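Local coordinates for protein projannalysin (Methanocaldococcus jannaschii, PDB 4JIX) that is the zymogen of a minigluzincin, a small soluble zinc metallopeptidase that probably hydrolyses peptide bonds once activated, at residues A41-K46 and H71-F76; L65-L70 and N93-N98. The protein carries 1 engineered substitution. All coordinates share one frame; numbering follows the deposited sequence.

How the interactions relate
Both interactions are built on helix 62-78, which carries residues 65-70 on its first half and the zinc-binding turn 71-76 directly after. Interaction 1 packs that turn against strand 41-44, an outermost strand of the three-stranded mixed sheet; interaction 2 packs the preceding turn against residues 93-98, a loop that runs into the start of helix 97-111. The order along the chain is 41-46, 65-70, 71-76, 93-98, so the segments of the two interactions alternate. Their centres lie about 14 Å apart, and they touch where Ala41 CB comes 3.4 Å from Ile68 CG2. Helix 62-78 is thus gripped by the sheet and by the C-terminal part of the fold while it presents two zinc ligands.

Interaction 1 of 2, residues A41-K46 and H71-F76; sequences ASFSFK and HELIHF. With ZN (zinc ion), chain C; SO4 (sulfate ion), chain E.
Phe43 and Phe76 meet obliquely, ring planes at 36°, with Phe43 CZ 3.5 Å from Phe76 CG. Phe76 CB in turn lies over a face of the Phe43 ring, a CH-pi contact 4.1 Å from its centroid. Phe45 joins at the border: its CE2 comes to the edge of the Phe76 ring, while its CZ points at His75 O, 3.3 Å away in the ring plane, where the ring's slightly positive hydrogens suit a carbonyl. Large flat rings fill this space between strand and helix.

At the other end, Glu72 turns its carboxylate along the strand. Its chain is bent at chi2 (-59°), which brings OE2 to 3.4 Å from Ala41 CB; a small alanine suits this close approach. Further out, His71 and His75, one turn apart, each bind zinc through NE2 at 2.1 Å, and His83 and a water are also ligands. Ser80 O takes a hydrogen bond from His75 ND1; this bond and the zinc at NE2 together hold that imidazole's rotation.

This is the HExxH helix of a gluzincin-type peptidase, packed nearly parallel to an edge strand. Apolar rings hold the helix, and Glu72, by analogy with such enzymes, is probably the general base.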
# COMPACT_ATOMS: atom_id res chain seq x y z
N ALA A 41 7.03 -2.02 -5.93
CA ALA A 41 7.31 -2.94 -7.03
C ALA A 41 7.09 -2.29 -8.39
O ALA A 41 6.26 -1.40 -8.55
CB ALA A 41 6.44 -4.19 -6.92
N SER A 42 7.86 -2.75 -9.38
CA SER A 42 7.75 -2.27 -10.76
C SER A 42 8.25 -3.36 -11.70
O SER A 42 8.88 -4.33 -11.28
CB SER A 42 8.52 -0.96 -10.97
OG SER A 42 9.89 -1.16 -10.72
N PHE A 43 7.97 -3.19 -12.98
CA PHE A 43 8.42 -4.10 -14.01
C PHE A 43 8.83 -3.28 -15.20
O PHE A 43 8.05 -2.46 -15.68
CB PHE A 43 7.34 -5.13 -14.39
CG PHE A 43 7.88 -6.15 -15.36
CD1 PHE A 43 8.61 -7.24 -14.91
CD2 PHE A 43 7.74 -5.97 -16.73
CE1 PHE A 43 9.17 -8.15 -15.81
CE2 PHE A 43 8.31 -6.88 -17.63
CZ PHE A 43 9.02 -7.96 -17.16
N SER A 44 10.05 -3.52 -15.70
CA SER A 44 10.52 -2.82 -16.87
C SER A 44 10.47 -3.75 -18.08
O SER A 44 11.15 -4.76 -18.08
CB SER A 44 11.93 -2.29 -16.65
OG SER A 44 12.54 -1.94 -17.89
N PHE A 45 9.67 -3.41 -19.10
CA PHE A 45 9.61 -4.20 -20.35
C PHE A 45 10.91 -4.07 -21.14
O PHE A 45 11.28 -5.00 -21.86
CB PHE A 45 8.44 -3.74 -21.24
CG PHE A 45 7.10 -4.30 -20.83
CD1 PHE A 45 6.31 -3.63 -19.90
CD2 PHE A 45 6.63 -5.50 -21.36
CE1 PHE A 45 5.07 -4.16 -19.50
CE2 PHE A 45 5.39 -6.02 -20.98
CZ PHE A 45 4.61 -5.34 -20.06
N LYS A 46 11.60 -2.93 -21.01
CA LYS A 46 12.85 -2.64 -21.72
C LYS A 46 13.96 -3.63 -21.29
O LYS A 46 14.62 -4.21 -22.15
CB LYS A 46 13.27 -1.18 -21.45
CG LYS A 46 14.51 -0.71 -22.23
CD LYS A 46 14.88 0.71 -21.84
CE LYS A 46 16.12 1.17 -22.56
NZ LYS A 46 16.45 2.59 -22.23
N HIS A 71 0.74 -9.16 -9.77
CA HIS A 71 0.32 -7.94 -10.48
C HIS A 71 1.33 -7.59 -11.60
O HIS A 71 0.93 -7.40 -12.74
CB HIS A 71 0.17 -6.74 -9.51
CG HIS A 71 -0.33 -5.49 -10.19
ND1 HIS A 71 -1.66 -5.14 -10.16
CD2 HIS A 71 0.35 -4.59 -10.94
CE1 HIS A 71 -1.76 -4.01 -10.86
NE2 HIS A 71 -0.58 -3.66 -11.38
N GLU A 72 2.62 -7.50 -11.26
CA GLU A 72 3.65 -7.13 -12.25
C GLU A 72 3.77 -8.13 -13.39
O GLU A 72 4.03 -7.74 -14.53
CB GLU A 72 5.03 -7.01 -11.59
CG GLU A 72 5.06 -6.17 -10.32
CD GLU A 72 4.62 -4.74 -10.50
OE1 GLU A 72 4.61 -4.25 -11.65
OE2 GLU A 72 4.22 -4.13 -9.49
N LEU A 73 3.68 -9.42 -13.05
CA LEU A 73 3.89 -10.46 -14.03
C LEU A 73 2.68 -10.66 -14.93
O LEU A 73 2.87 -11.07 -16.07
CB LEU A 73 4.38 -11.77 -13.37
CG LEU A 73 5.80 -11.67 -12.74
CD1 LEU A 73 6.26 -13.01 -12.19
CD2 LEU A 73 6.86 -11.14 -13.75
N ILE A 74 1.46 -10.28 -14.49
CA ILE A 74 0.28 -10.30 -15.37
C ILE A 74 0.54 -9.27 -16.50
O ILE A 74 0.36 -9.62 -17.67
CB ILE A 74 -1.06 -10.06 -14.63
CG1 ILE A 74 -1.43 -11.30 -13.77
CG2 ILE A 74 -2.21 -9.74 -15.64
CD1 ILE A 74 -2.54 -11.03 -12.76
N HIS A 75 1.04 -8.05 -16.15
CA HIS A 75 1.39 -7.03 -17.14
C HIS A 75 2.37 -7.61 -18.18
O HIS A 75 2.18 -7.42 -19.37
CB HIS A 75 2.05 -5.80 -16.47
CG HIS A 75 1.10 -4.88 -15.77
ND1 HIS A 75 0.08 -4.24 -16.45
CD2 HIS A 75 1.08 -4.50 -14.48
CE1 HIS A 75 -0.53 -3.49 -15.55
NE2 HIS A 75 0.03 -3.61 -14.35
N PHE A 76 3.41 -8.31 -17.70
CA PHE A 76 4.40 -8.90 -18.58
C PHE A 76 3.76 -9.95 -19.48
O PHE A 76 4.03 -9.96 -20.69
CB PHE A 76 5.58 -9.49 -17.77
CG PHE A 76 6.69 -10.08 -18.62
CD1 PHE A 76 7.28 -11.29 -18.27
CD2 PHE A 76 7.18 -9.40 -19.74
CE1 PHE A 76 8.34 -11.82 -19.03
CE2 PHE A 76 8.23 -9.92 -20.49
CZ PHE A 76 8.80 -11.14 -20.14
ZN ZN C . -0.24 -2.18 -12.80
S SO4 E . 15.30 0.02 -16.76
O1 SO4 E . 15.44 -1.36 -16.28
O2 SO4 E . 14.45 0.04 -17.95
O3 SO4 E . 14.69 0.84 -15.72
O4 SO4 E . 16.62 0.56 -17.09
O HOH W 1 -0.48 -0.66 -11.25

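Interaction 2 of 2, residues L65-L70 and N93-N98; sequences LHYIIL and NYFSKN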
# COMPACT_ATOMS: atom_id res chain seq x y z
N LEU A 65 3.33 -10.59 -0.78
CA LEU A 65 4.41 -10.65 -1.78
C LEU A 65 3.94 -11.33 -3.07
O LEU A 65 4.27 -10.86 -4.15
CB LEU A 65 5.65 -11.37 -1.23
CG LEU A 65 6.37 -10.68 -0.07
CD1 LEU A 65 7.48 -11.56 0.49
CD2 LEU A 65 6.94 -9.30 -0.50
N HIS A 66 3.18 -12.44 -2.94
CA HIS A 66 2.62 -13.18 -4.07
C HIS A 66 1.71 -12.28 -4.92
O HIS A 66 1.82 -12.28 -6.14
CB HIS A 66 1.84 -14.42 -3.57
CG HIS A 66 1.08 -15.13 -4.65
ND1 HIS A 66 -0.22 -14.79 -4.96
CD2 HIS A 66 1.48 -16.13 -5.47
CE1 HIS A 66 -0.58 -15.61 -5.94
NE2 HIS A 66 0.41 -16.42 -6.29
N TYR A 67 0.81 -11.54 -4.26
CA TYR A 67 -0.15 -10.65 -4.93
C TYR A 67 0.57 -9.53 -5.72
O TYR A 67 0.15 -9.22 -6.84
CB TYR A 67 -1.11 -10.01 -3.90
CG TYR A 67 -2.22 -9.21 -4.56
CD1 TYR A 67 -3.41 -9.83 -4.97
CD2 TYR A 67 -2.07 -7.85 -4.83
CE1 TYR A 67 -4.42 -9.11 -5.61
CE2 TYR A 67 -3.08 -7.12 -5.47
CZ TYR A 67 -4.25 -7.76 -5.85
OH TYR A 67 -5.24 -7.06 -6.49
N ILE A 68 1.60 -8.92 -5.10
CA ILE A 68 2.39 -7.82 -5.66
C ILE A 68 3.13 -8.32 -6.93
O ILE A 68 3.08 -7.66 -7.96
CB ILE A 68 3.37 -7.28 -4.58
CG1 ILE A 68 2.63 -6.45 -3.49
CG2 ILE A 68 4.53 -6.47 -5.19
CD1 ILE A 68 3.49 -6.28 -2.14
N ILE A 69 3.83 -9.47 -6.82
CA ILE A 69 4.59 -10.06 -7.92
C ILE A 69 3.61 -10.48 -9.03
O ILE A 69 3.91 -10.26 -10.20
CB ILE A 69 5.48 -11.24 -7.44
CG1 ILE A 69 6.58 -10.74 -6.47
CG2 ILE A 69 6.11 -11.99 -8.63
CD1 ILE A 69 7.18 -11.85 -5.54
N LEU A 70 2.47 -11.11 -8.66
CA LEU A 70 1.42 -11.52 -9.60
C LEU A 70 0.95 -10.31 -10.42
O LEU A 70 0.81 -10.43 -11.64
CB LEU A 70 0.22 -12.14 -8.87
CG LEU A 70 -0.97 -12.63 -9.73
CD1 LEU A 70 -0.59 -13.84 -10.64
CD2 LEU A 70 -2.18 -12.98 -8.85
N ASN A 93 -8.35 -15.57 -12.43
CA ASN A 93 -8.00 -16.99 -12.31
C ASN A 93 -7.35 -17.23 -10.94
O ASN A 93 -7.16 -18.38 -10.55
CB ASN A 93 -7.04 -17.42 -13.44
CG ASN A 93 -7.67 -17.45 -14.81
OD1 ASN A 93 -8.84 -17.82 -15.00
ND2 ASN A 93 -6.89 -17.12 -15.82
N TYR A 94 -7.01 -16.15 -10.22
CA TYR A 94 -6.36 -16.21 -8.92
C TYR A 94 -7.24 -15.68 -7.81
O TYR A 94 -7.30 -16.31 -6.76
CB TYR A 94 -5.04 -15.39 -8.95
CG TYR A 94 -4.03 -15.97 -9.90
CD1 TYR A 94 -3.09 -16.90 -9.48
CD2 TYR A 94 -4.05 -15.64 -11.26
CE1 TYR A 94 -2.18 -17.48 -10.36
CE2 TYR A 94 -3.16 -16.22 -12.16
CZ TYR A 94 -2.22 -17.13 -11.71
OH TYR A 94 -1.33 -17.69 -12.59
N PHE A 95 -7.87 -14.51 -8.01
CA PHE A 95 -8.67 -13.85 -6.98
C PHE A 95 -9.88 -13.13 -7.54
O PHE A 95 -9.80 -12.46 -8.57
CB PHE A 95 -7.81 -12.80 -6.23
CG PHE A 95 -6.52 -13.31 -5.63
CD1 PHE A 95 -6.54 -14.10 -4.48
CD2 PHE A 95 -5.30 -12.99 -6.20
CE1 PHE A 95 -5.34 -14.60 -3.94
CE2 PHE A 95 -4.10 -13.49 -5.67
CZ PHE A 95 -4.14 -14.29 -4.54
N SER A 96 -10.99 -13.19 -6.79
CA SER A 96 -12.21 -12.43 -7.07
C SER A 96 -11.94 -10.96 -6.76
O SER A 96 -10.91 -10.65 -6.13
CB SER A 96 -13.37 -12.95 -6.21
OG SER A 96 -13.12 -12.60 -4.86
N LYS A 97 -12.83 -10.06 -7.19
CA LYS A 97 -12.69 -8.62 -6.93
C LYS A 97 -12.63 -8.37 -5.40
O LYS A 97 -11.77 -7.61 -4.96
CB LYS A 97 -13.83 -7.81 -7.60
CG LYS A 97 -13.90 -6.32 -7.21
CD LYS A 97 -12.65 -5.50 -7.61
CE LYS A 97 -12.84 -4.02 -7.37
NZ LYS A 97 -11.62 -3.24 -7.74
N ASN A 98 -13.50 -9.03 -4.62
CA ASN A 98 -13.55 -8.90 -3.16
C ASN A 98 -12.24 -9.33 -2.50
O ASN A 98 -11.75 -8.62 -1.62
CB ASN A 98 -14.72 -9.68 -2.57
CG ASN A 98 -16.06 -9.03 -2.87
OD1 ASN A 98 -16.16 -7.86 -3.25
ND2 ASN A 98 -17.13 -9.79 -2.71
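Leu70 reaches from helix 62-78 into the angle between Tyr94 and Phe95, and its two methyls divide the work. CD1 sits over the centre of the Tyr94 ring in a CH-pi contact, 3.7 Å from the centroid and only 7° off the ring normal. CD2 packs beside it, 3.7 Å from Tyr94 CG and also 3.7 Å from Phe95 CE2, which it meets at the edge of the phenylalanine ring. A chi1 of -180° carries CG away from the backbone N and out toward the loop, where the two methyls part between the rings, and a branched leucine can serve both at once.

The aromatic contacts gather round the outer end of Phe95. Tyr67 meets it obliquely, with planes at 49° and centroids 5.7 Å apart; Tyr67 CD1 lies 3.8 Å from Phe95 CE2. On another part of the same rim, His66 ND1 lies in the Phe95 ring plane, 4.0 Å from Phe95 CZ. Phe95, wholly apolar, suits a place where it is met by three side chains from successive helix positions and the next turn, and it also packs on Cys100 and Ile103 of helix 97-111.

Polar anchoring comes from outside the two segments. Tyr67 OH is hydrogen-bonded to Glu104 and Tyr94 OH to Ser22, so each tyrosine offers an apolar ring to the contact and a hydroxyl to another part of the fold. Ser96, at the N-cap of helix 97-111, starts that helix right after Phe95.

Dispersion and CH-pi contacts therefore join the loop to the helix, while hydrogen bonds at the far ends of the tyrosines probably limit how their rings can shift.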